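Local atomic coordinates of uncharacterized protein (Aeromonas hydrophila J-1, PDB entry 6R1J), a protein that forms one component, AhlC, of the tripartite alpha-pore-forming toxin AHL, here in soluble form as a triple head mutant. Residues Gln8-Ala11 against Asn12-Ala16; Glu17-Ile20 against Gln21-Gly25; Asp111-Thr114 against Gln115-Ala119. The protein carries 3 engineered substitutions. One frame throughout, in Å; residues are numbered along the deposited sequence.

How the contacts relate
Contacts 1 and 2 follow one another directly on helix 5-21, their centres about 15 Å apart; contact 1 is all helix, whereas contact 2 runs off the end of the helix into the loop before helix 28-70. Contact 3 comes much later, in the middle of the long helix 78-157, with its centre about 19 Å from that of contact 1 and 16 Å from that of contact 2. It touches neither, the nearest atoms being about 7 Å away in each case. Helices 28-70 and 163-236 pack against all three, so they belong to one elongated helical bundle. Contacts 1 and 2 also meet the second subunit, and contact 3 meets the third.

Contact 1: residues Gln8-Ala11 against Asn12-Ala16; sequences QSIA and NMQQA
Q8 and N12, one turn apart, share a water. It donates to Q8 OE1 at 2.7 Å and accepts from N12 ND2 at 2.8 Å, joining two amides that do not bond directly. Q8 NE2 donates to the carbonyls of N3, in its own chain, and of G185 of the second subunit, and Q8 OE1 accepts from N188 of that subunit; N12 ND2 also donates to Q210 OE1 on helix 163-236. A chi1 of -66° sets CG of N12 beside the backbone N and so brings the amide up to Q8 O. ND2 comes within 3.1 Å of Q8 O, but the angle is too poor for a bond, and that oxygen takes the backbone N of N12 at 2.9 Å instead. This is the regular i to i+4 pattern of an alpha helix: M13 N reaches S9 O at 2.8 Å, and the pairs I10-Q14 and A11-Q15 repeat it. S9 OG turns back to the carbonyl of I5, while the Q15 amide crosses to another chain, OE1 accepting from S24 N and NE2 donating to S22 O, both of the second subunit. I10 and Q14 lie side by side, pointing the same way. Q14, extended beyond CG, brings NE2 alongside the methyl CG2 of I10 at 3.5 Å, a contact without a hydrogen bond. In M13 the bend at chi3 (80°) turns the terminal methyl CE away from the S9 carbonyl, while SD stays 3.7 Å from S9 O. I10 packs on L45, V48 and Q49 of helix 28-70, M13 on V40, F207 and F211.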
loop_
_atom_site.group_PDB
_atom_site.type_symbol
_atom_site.label_atom_id
_atom_site.label_comp_id
_atom_site.label_asym_id
_atom_site.label_seq_id
_atom_site.Cartn_x
_atom_site.Cartn_y
_atom_site.Cartn_z
ATOM N N GLN A 8 8.248 10.914 -21.604
ATOM C CA GLN A 8 7.725 9.808 -20.780
ATOM C C GLN A 8 6.688 10.330 -19.788
ATOM O O GLN A 8 5.664 9.672 -19.631
ATOM C CB GLN A 8 8.852 9.116 -20.036
ATOM C CG GLN A 8 9.668 8.205 -20.948
ATOM C CD GLN A 8 10.622 7.358 -20.144
ATOM O OE1 GLN A 8 10.260 6.855 -19.078
ATOM N NE2 GLN A 8 11.828 7.173 -20.662
ATOM N N SER A 9 7.020 11.418 -19.112
ATOM C CA SER A 9 6.187 12.021 -18.049
ATOM C C SER A 9 4.855 12.398 -18.682
ATOM O O SER A 9 3.800 12.064 -18.129
ATOM C CB SER A 9 6.860 13.228 -17.454
ATOM O OG SER A 9 8.013 12.867 -16.733
ATOM N N ILE A 10 4.925 13.046 -19.844
ATOM C CA ILE A 10 3.717 13.448 -20.598
ATOM C C ILE A 10 2.875 12.221 -20.919
ATOM O O ILE A 10 1.683 12.244 -20.592
ATOM C CB ILE A 10 4.093 14.291 -21.819
ATOM C CG1 ILE A 10 4.567 15.670 -21.380
ATOM C CG2 ILE A 10 2.925 14.369 -22.768
ATOM C CD1 ILE A 10 5.199 16.491 -22.484
ATOM N N ALA A 11 3.467 11.165 -21.480
ATOM C CA ALA A 11 2.734 9.959 -21.899
ATOM C C ALA A 11 2.072 9.306 -20.681
ATOM O O ALA A 11 0.879 8.936 -20.766
ATOM C CB ALA A 11 3.671 9.013 -22.612
ATOM N N ASN A 12 2.811 9.190 -19.586
ATOM C CA ASN A 12 2.342 8.561 -18.331
ATOM C C ASN A 12 1.195 9.394 -17.745
ATOM O O ASN A 12 0.223 8.792 -17.281
ATOM C CB ASN A 12 3.496 8.370 -17.350
ATOM C CG ASN A 12 4.510 7.362 -17.857
ATOM O OD1 ASN A 12 4.138 6.479 -18.612
ATOM N ND2 ASN A 12 5.767 7.503 -17.467
ATOM N N MET A 13 1.333 10.706 -17.735
ATOM C CA MET A 13 0.277 11.630 -17.256
ATOM C C MET A 13 -0.982 11.465 -18.115
ATOM O O MET A 13 -2.056 11.398 -17.526
ATOM C CB MET A 13 0.757 13.068 -17.285
ATOM C CG MET A 13 1.716 13.371 -16.159
ATOM S SD MET A 13 2.507 14.986 -16.321
ATOM C CE MET A 13 1.212 16.053 -15.714
ATOM N N GLN A 14 -0.851 11.304 -19.434
ATOM C CA GLN A 14 -2.017 11.094 -20.348
ATOM C C GLN A 14 -2.749 9.793 -19.986
ATOM O O GLN A 14 -4.004 9.791 -19.899
ATOM C CB GLN A 14 -1.580 11.184 -21.820
ATOM C CG GLN A 14 -1.211 12.602 -22.244
ATOM C CD GLN A 14 -0.361 12.664 -23.494
ATOM O OE1 GLN A 14 0.290 11.698 -23.839
ATOM N NE2 GLN A 14 -0.300 13.826 -24.129
ATOM N N GLN A 15 -2.020 8.721 -19.708
ATOM C CA GLN A 15 -2.640 7.451 -19.274
ATOM C C GLN A 15 -3.305 7.637 -17.909
ATOM O O GLN A 15 -4.431 7.164 -17.732
ATOM C CB GLN A 15 -1.597 6.352 -19.131
ATOM C CG GLN A 15 -2.103 5.113 -18.401
ATOM C CD GLN A 15 -3.171 4.345 -19.158
ATOM O OE1 GLN A 15 -2.876 3.293 -19.742
ATOM N NE2 GLN A 15 -4.410 4.853 -19.163
ATOM N N ALA A 16 -2.632 8.252 -16.943
ATOM C CA ALA A 16 -3.216 8.348 -15.586
ATOM C C ALA A 16 -4.535 9.136 -15.694
ATOM O O ALA A 16 -5.526 8.726 -15.050
ATOM C CB ALA A 16 -2.267 8.979 -14.610
HETATM O O HOH W 1 7.773 5.933 -18.554
#

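Contact 2: residues Glu17-Ile20 against Gln21-Gly25; sequences EATI and QSFSG. With NA (sodium ion), chain D.
E17 swings CG anti to its own nitrogen (chi1 -169°) and then bends at chi2, while Q21 keeps CG beside the backbone N and folds back at chi2 (-59°); the two chains thereby converge one turn apart. Carboxylate and amide cross with their planes 59° apart. Q21 NE2 donates to E17 OE2 at 2.9 Å, coming from above the carboxylate plane and not within it. The same oxygen binds the sodium ion at 2.4 Å, so OE2 serves metal and amide together. A water hydrogen-bonded to E17 OE1 also lies 3.0 Å from the sodium, as does a second water, both long for this ion. The positive ion would be expected to favour the ionised carboxylate. Q21 NE2 has a further acceptor in the carbonyl of Q34, on helix 28-70, which ties the amide across to that helix. Past this point the chain leaves helix 5-21 for the loop to helix 28-70. The Q21 N to E17 O bond, 3.0 Å, still follows the i to i+4 pattern, but S22 N shifts its main bond to T19 O, three residues back, and keeps only a weak one to A18 O. S22 OG also reaches T19 O, at 2.7 Å: the hydroxyl lies in the carbonyl plane on a lone pair, whereas S22 N sits above that plane. The T19 carbonyl oxygen also lies at the edge of the F23 ring, 3.3 Å from CD1. The ring stands edge-to-face with F200 of helix 163-236. Across the subunit boundary the exchange is reciprocal, T19 OG1 pairing with S22 OG of the second subunit and S22 OG with T19 OG1 of that chain.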
loop_
_atom_site.group_PDB
_atom_site.type_symbol
_atom_site.label_atom_id
_atom_site.label_comp_id
_atom_site.label_asym_id
_atom_site.label_seq_id
_atom_site.Cartn_x
_atom_site.Cartn_y
_atom_site.Cartn_z
ATOM N N GLU A 17 -4.524 10.194 -16.499
ATOM C CA GLU A 17 -5.675 11.102 -16.705
ATOM C C GLU A 17 -6.867 10.299 -17.234
ATOM O O GLU A 17 -7.958 10.511 -16.707
ATOM C CB GLU A 17 -5.293 12.267 -17.612
ATOM C CG GLU A 17 -6.344 13.382 -17.666
ATOM C CD GLU A 17 -7.403 13.253 -18.742
ATOM O OE1 GLU A 17 -7.238 12.367 -19.623
ATOM O OE2 GLU A 17 -8.417 14.032 -18.688
ATOM N N ALA A 18 -6.692 9.422 -18.221
ATOM C CA ALA A 18 -7.806 8.623 -18.772
ATOM C C ALA A 18 -8.384 7.741 -17.656
ATOM O O ALA A 18 -9.600 7.609 -17.515
ATOM C CB ALA A 18 -7.312 7.766 -19.903
ATOM N N THR A 19 -7.511 7.129 -16.858
ATOM C CA THR A 19 -7.949 6.277 -15.745
ATOM C C THR A 19 -8.662 7.140 -14.684
ATOM O O THR A 19 -9.710 6.682 -14.164
ATOM C CB THR A 19 -6.776 5.455 -15.217
ATOM O OG1 THR A 19 -6.323 4.687 -16.329
ATOM C CG2 THR A 19 -7.200 4.516 -14.118
ATOM N N ILE A 20 -8.131 8.318 -14.388
ATOM C CA ILE A 20 -8.744 9.237 -13.394
ATOM C C ILE A 20 -10.150 9.627 -13.859
ATOM O O ILE A 20 -11.050 9.670 -13.004
ATOM C CB ILE A 20 -7.840 10.443 -13.147
ATOM C CG1 ILE A 20 -6.604 10.029 -12.336
ATOM C CG2 ILE A 20 -8.626 11.538 -12.454
ATOM C CD1 ILE A 20 -5.549 11.083 -12.223
ATOM N N GLN A 21 -10.372 9.800 -15.161
ATOM C CA GLN A 21 -11.714 10.226 -15.643
ATOM C C GLN A 21 -12.726 9.074 -15.544
ATOM O O GLN A 21 -13.906 9.387 -15.544
ATOM C CB GLN A 21 -11.676 10.763 -17.070
ATOM C CG GLN A 21 -10.770 11.969 -17.236
ATOM C CD GLN A 21 -11.104 13.169 -16.384
ATOM O OE1 GLN A 21 -12.141 13.228 -15.719
ATOM N NE2 GLN A 21 -10.188 14.130 -16.358
ATOM N N SER A 22 -12.303 7.809 -15.429
ATOM C CA SER A 22 -13.185 6.636 -15.465
ATOM C C SER A 22 -13.955 6.500 -14.149
ATOM O O SER A 22 -14.874 5.714 -14.135
ATOM C CB SER A 22 -12.425 5.366 -15.816
ATOM O OG SER A 22 -11.698 4.894 -14.706
ATOM N N PHE A 23 -13.552 7.201 -13.094
ATOM C CA PHE A 23 -14.143 7.080 -11.751
ATOM C C PHE A 23 -15.396 7.954 -11.650
ATOM O O PHE A 23 -15.368 9.107 -12.067
ATOM C CB PHE A 23 -13.120 7.446 -10.675
ATOM C CG PHE A 23 -12.088 6.367 -10.387
ATOM C CD1 PHE A 23 -10.930 6.264 -11.148
ATOM C CD2 PHE A 23 -12.282 5.452 -9.362
ATOM C CE1 PHE A 23 -9.979 5.290 -10.858
ATOM C CE2 PHE A 23 -11.351 4.450 -9.102
ATOM C CZ PHE A 23 -10.189 4.384 -9.837
ATOM N N SER A 24 -16.474 7.384 -11.124
ATOM C CA SER A 24 -17.736 8.119 -10.873
ATOM C C SER A 24 -18.159 7.940 -9.412
ATOM O O SER A 24 -17.643 7.028 -8.684
ATOM C CB SER A 24 -18.785 7.680 -11.859
ATOM O OG SER A 24 -19.064 6.293 -11.720
ATOM N N GLY A 25 -19.035 8.827 -8.954
ATOM C CA GLY A 25 -19.662 8.702 -7.630
ATOM C C GLY A 25 -18.717 9.119 -6.542
ATOM O O GLY A 25 -18.888 8.652 -5.437
HETATM NA NA NA D . -9.864 14.383 -20.587
HETATM O O HOH W 2 -9.295 11.561 -21.245
HETATM O O HOH W 3 -8.561 16.942 -21.295
#

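Contact 3: residues Asp111-Thr114 against Gln115-Ala119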
loop_
_atom_site.group_PDB
_atom_site.type_symbol
_atom_site.label_atom_id
_atom_site.label_comp_id
_atom_site.label_asym_id
_atom_site.label_seq_id
_atom_site.Cartn_x
_atom_site.Cartn_y
_atom_site.Cartn_z
ATOM N N ASP A 111 0.160 21.532 -7.236
ATOM C CA ASP A 111 -0.110 21.882 -5.810
ATOM C C ASP A 111 -1.604 21.715 -5.476
ATOM O O ASP A 111 -1.897 21.304 -4.345
ATOM C CB ASP A 111 0.386 23.293 -5.493
ATOM C CG ASP A 111 1.905 23.402 -5.466
ATOM O OD1 ASP A 111 2.587 22.351 -5.543
ATOM O OD2 ASP A 111 2.379 24.514 -5.418
ATOM N N ARG A 112 -2.505 22.014 -6.414
ATOM C CA ARG A 112 -3.976 21.861 -6.226
ATOM C C ARG A 112 -4.275 20.367 -6.164
ATOM O O ARG A 112 -5.118 19.950 -5.342
ATOM C CB ARG A 112 -4.795 22.609 -7.288
ATOM C CG ARG A 112 -4.781 24.126 -7.138
ATOM C CD ARG A 112 -5.883 24.795 -7.947
ATOM N NE ARG A 112 -6.019 24.252 -9.309
ATOM C CZ ARG A 112 -5.320 24.701 -10.364
ATOM N NH1 ARG A 112 -4.436 25.668 -10.215
ATOM N NH2 ARG A 112 -5.496 24.184 -11.567
ATOM N N ILE A 113 -3.597 19.554 -6.968
ATOM C CA ILE A 113 -3.774 18.086 -6.877
ATOM C C ILE A 113 -3.392 17.639 -5.469
ATOM O O ILE A 113 -4.183 16.906 -4.863
ATOM C CB ILE A 113 -2.973 17.289 -7.946
ATOM C CG1 ILE A 113 -3.362 17.739 -9.352
ATOM C CG2 ILE A 113 -3.240 15.828 -7.688
ATOM C CD1 ILE A 113 -2.758 16.918 -10.479
ATOM N N THR A 114 -2.242 18.042 -4.974
ATOM C CA THR A 114 -1.774 17.622 -3.619
ATOM C C THR A 114 -2.798 18.026 -2.533
ATOM O O THR A 114 -3.122 17.212 -1.663
ATOM C CB THR A 114 -0.478 18.337 -3.260
ATOM O OG1 THR A 114 0.454 18.094 -4.302
ATOM C CG2 THR A 114 0.084 17.931 -1.917
ATOM N N GLN A 115 -3.315 19.248 -2.581
ATOM C CA GLN A 115 -4.338 19.713 -1.582
ATOM C C GLN A 115 -5.612 18.871 -1.694
ATOM O O GLN A 115 -6.131 18.377 -0.644
ATOM C CB GLN A 115 -4.518 21.240 -1.688
ATOM C CG GLN A 115 -3.252 22.003 -1.304
ATOM C CD GLN A 115 -2.865 21.788 0.141
ATOM O OE1 GLN A 115 -3.718 21.715 1.017
ATOM N NE2 GLN A 115 -1.572 21.686 0.419
ATOM N N ASP A 116 -6.109 18.595 -2.902
ATOM C CA ASP A 116 -7.304 17.754 -3.076
ATOM C C ASP A 116 -6.994 16.331 -2.583
ATOM O O ASP A 116 -7.869 15.672 -1.974
ATOM C CB ASP A 116 -7.833 17.844 -4.505
ATOM C CG ASP A 116 -8.552 19.163 -4.799
ATOM O OD1 ASP A 116 -9.322 19.586 -3.911
ATOM O OD2 ASP A 116 -8.342 19.742 -5.914
ATOM N N ASN A 117 -5.777 15.840 -2.813
ATOM C CA ASN A 117 -5.410 14.483 -2.328
ATOM C C ASN A 117 -5.479 14.423 -0.799
ATOM O O ASN A 117 -6.061 13.461 -0.290
ATOM C CB ASN A 117 -4.013 14.070 -2.772
ATOM C CG ASN A 117 -4.021 13.514 -4.180
ATOM O OD1 ASN A 117 -5.090 13.289 -4.755
ATOM N ND2 ASN A 117 -2.850 13.179 -4.699
ATOM N N ILE A 118 -4.842 15.363 -0.128
ATOM C CA ILE A 118 -4.886 15.452 1.356
ATOM C C ILE A 118 -6.357 15.499 1.810
ATOM O O ILE A 118 -6.723 14.725 2.711
ATOM C CB ILE A 118 -4.035 16.644 1.806
ATOM C CG1 ILE A 118 -2.569 16.382 1.468
ATOM C CG2 ILE A 118 -4.216 16.926 3.286
ATOM C CD1 ILE A 118 -1.684 17.568 1.640
ATOM N N ALA A 119 -7.198 16.346 1.196
ATOM C CA ALA A 119 -8.645 16.470 1.534
ATOM C C ALA A 119 -9.313 15.103 1.335
ATOM O O ALA A 119 -10.078 14.679 2.197
ATOM C CB ALA A 119 -9.316 17.564 0.714
HETATM O O HOH W 4 0.030 21.653 -2.119
#
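N117 N donates to I113 O at 2.8 Å. I118 N to T114 O (3.0 Å, N-H...O angle 174°) is almost straight, and D116 N to R112 O and Q115 N to D111 O complete the set. D111 O takes a second donor, a water that also accepts from Q115 NE2; the bend of Q115 at chi2 (-63°) turns its amide back to that water. These are the i to i+4 bonds of about two and a half unbroken turns in the middle of helix 78-157, which packs here on helices 28-70 and 163-236. Two polar ends on the inner side are paired with those helices, D116 OD1 with N32 and N117 OD1 with T204, while T114 OG1 donates back to the carbonyl oxygen of N110, one turn earlier. I113 and N117 run side by side, CG2 of I113 lying 4.0 Å from N117 ND2, and the I113 side chain rests on F207. T114 and I118 also lie alongside each other, T114 CG2 meeting I118 CD1 at 4.0 Å, and this pair faces A132 and V125 of the third subunit.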